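Local coordinates for hypothetical protein EF3068 (Enterococcus faecalis, PDB 2B6C) that is of unproven function but probably acts in DNA alkylation repair, as a helical-repeat protein of the AlkD-like family, at residues 177-180 with 181-185. Residues are numbered along the deposited sequence; the frame is centred on the assembly and turned at random.
Sequences KAIG and WSLRQ. With SO4 (sulfate ion), chain J.
Lys177 lies across the indole of Trp181, one turn further along helix 173-186 of this all-helical protein, probably built of HEAT-like repeats as in AlkD. The bend at chi2 lays the lysine CD over the five-membered ring in a CH-pi contact, 4.1 Å from the centroid and 16° off the ring normal. The turn at chi4 then places Lys177 NZ 3.4 Å from Trp181 NE1; both are donors, and the ammonium instead forms a salt bridge with Glu210 of helix 205-211. The same glutamate takes NH1 of Arg184 through its other oxygen, and this shared carboxylate probably offsets the nearness of the two positive charges.

Backbone bonds run in the usual i to i+4 pattern, from Trp181 N to Lys177 O and from Arg184 N to Gly180 O. Ile179 O is gripped twice: Leu183 N reaches it at 3.2 Å, and the hydroxyl of Ser182 donates to it from the same face of the carbonyl plane. With chi1 at 81°, Ser182 OG folds back over the preceding turn, which satisfies a buried hydroxyl within its own helix.

Ile179 and Leu183 form the apolar contact, lying side by side and pointing the same way, CG2 of the isoleucine 4.0 Å from CD1 of the leucine. Both rest on Ile164 of helix 157-166, while Trp181 packs against Arg142 and Asn146 of helix 138-146.

Arg184 runs extended from CG to NE toward a sulfate, probably from the crystallisation liquor, that is also hydrogen-bonded to Tyr214 OH. Its hold on the anion is weak: Arg184 NE meets sulfate O2 at 2.8 Å with a bent geometry, whereas sulfate O4 lies in the guanidinium plane at its edge, 3.4 Å from Arg184 NE.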
loop_
_atom_site.group_PDB
_atom_site.type_symbol
_atom_site.label_atom_id
_atom_site.label_comp_id
_atom_site.label_asym_id
_atom_site.label_seq_id
_atom_site.Cartn_x
_atom_site.Cartn_y
_atom_site.Cartn_z
ATOM N N LYS B 177 5.729 -22.763 21.868
ATOM C CA LYS B 177 5.756 -21.316 21.855
ATOM C C LYS B 177 4.751 -20.752 20.859
ATOM O O LYS B 177 4.047 -19.800 21.174
ATOM C CB LYS B 177 7.136 -20.850 21.441
ATOM C CG LYS B 177 7.760 -19.870 22.403
ATOM C CD LYS B 177 7.108 -18.529 22.268
ATOM C CE LYS B 177 7.980 -17.479 22.858
ATOM N NZ LYS B 177 7.243 -16.733 23.942
ATOM N N ALA B 178 4.685 -21.349 19.667
ATOM C CA ALA B 178 3.754 -20.944 18.617
ATOM C C ALA B 178 2.296 -21.197 19.021
ATOM O O ALA B 178 1.413 -20.383 18.733
ATOM C CB ALA B 178 4.083 -21.649 17.307
ATOM N N ILE B 179 2.050 -22.297 19.723
ATOM C CA ILE B 179 0.708 -22.564 20.262
ATOM C C ILE B 179 0.312 -21.494 21.288
ATOM O O ILE B 179 -0.794 -20.958 21.212
ATOM C CB ILE B 179 0.569 -23.973 20.900
ATOM C CG1 ILE B 179 0.731 -25.056 19.840
ATOM C CG2 ILE B 179 -0.800 -24.141 21.665
ATOM C CD1 ILE B 179 0.834 -26.448 20.467
ATOM N N GLY B 180 1.212 -21.180 22.215
ATOM C CA GLY B 180 0.933 -20.183 23.239
ATOM C C GLY B 180 0.683 -18.785 22.679
ATOM O O GLY B 180 -0.240 -18.102 23.108
ATOM N N TRP B 181 1.534 -18.337 21.760
ATOM C CA TRP B 181 1.325 -17.084 21.032
ATOM C C TRP B 181 -0.017 -17.026 20.286
ATOM O O TRP B 181 -0.660 -15.974 20.240
ATOM C CB TRP B 181 2.415 -16.912 19.985
ATOM C CG TRP B 181 3.679 -16.166 20.433
ATOM C CD1 TRP B 181 4.030 -15.750 21.716
ATOM C CD2 TRP B 181 4.772 -15.782 19.574
ATOM N NE1 TRP B 181 5.264 -15.094 21.685
ATOM C CE2 TRP B 181 5.747 -15.119 20.394
ATOM C CE3 TRP B 181 5.023 -15.940 18.187
ATOM C CZ2 TRP B 181 6.965 -14.601 19.860
ATOM C CZ3 TRP B 181 6.235 -15.443 17.658
ATOM C CH2 TRP B 181 7.186 -14.770 18.499
ATOM N N SER B 182 -0.414 -18.130 19.658
ATOM C CA SER B 182 -1.653 -18.118 18.865
ATOM C C SER B 182 -2.845 -17.918 19.813
ATOM O O SER B 182 -3.801 -17.226 19.463
ATOM C CB SER B 182 -1.811 -19.375 18.016
ATOM O OG SER B 182 -2.309 -20.441 18.808
ATOM N N LEU B 183 -2.735 -18.464 21.028
ATOM C CA LEU B 183 -3.795 -18.342 22.038
ATOM C C LEU B 183 -3.783 -16.977 22.704
ATOM O O LEU B 183 -4.837 -16.345 22.832
ATOM C CB LEU B 183 -3.729 -19.481 23.056
ATOM C CG LEU B 183 -4.069 -20.833 22.425
ATOM C CD1 LEU B 183 -3.646 -21.975 23.343
ATOM C CD2 LEU B 183 -5.538 -20.932 21.985
ATOM N N ARG B 184 -2.589 -16.516 23.073
ATOM C CA ARG B 184 -2.380 -15.170 23.588
ATOM C C ARG B 184 -2.978 -14.082 22.689
ATOM O O ARG B 184 -3.759 -13.258 23.166
ATOM C CB ARG B 184 -0.890 -14.918 23.806
ATOM C CG ARG B 184 -0.516 -13.625 24.467
ATOM C CD ARG B 184 0.969 -13.639 24.492
ATOM N NE ARG B 184 1.573 -12.629 25.326
ATOM C CZ ARG B 184 2.273 -12.856 26.437
ATOM N NH1 ARG B 184 2.407 -14.073 26.952
ATOM N NH2 ARG B 184 2.806 -11.831 27.069
ATOM N N GLN B 185 -2.634 -14.100 21.403
ATOM C CA GLN B 185 -3.143 -13.104 20.445
ATOM C C GLN B 185 -4.643 -13.188 20.254
ATOM O O GLN B 185 -5.350 -12.151 20.255
ATOM C CB GLN B 185 -2.476 -13.283 19.069
ATOM C CG GLN B 185 -1.060 -12.697 18.969
ATOM C CD GLN B 185 -1.047 -11.208 19.290
ATOM O OE1 GLN B 185 -0.498 -10.794 20.304
ATOM N NE2 GLN B 185 -1.639 -10.397 18.402
HETATM S S SO4 J . 2.295 -9.248 23.990
HETATM O O1 SO4 J . 2.859 -8.034 24.555
HETATM O O2 SO4 J . 3.085 -10.397 24.426
HETATM O O3 SO4 J . 2.379 -9.142 22.537
HETATM O O4 SO4 J . 0.913 -9.439 24.419
#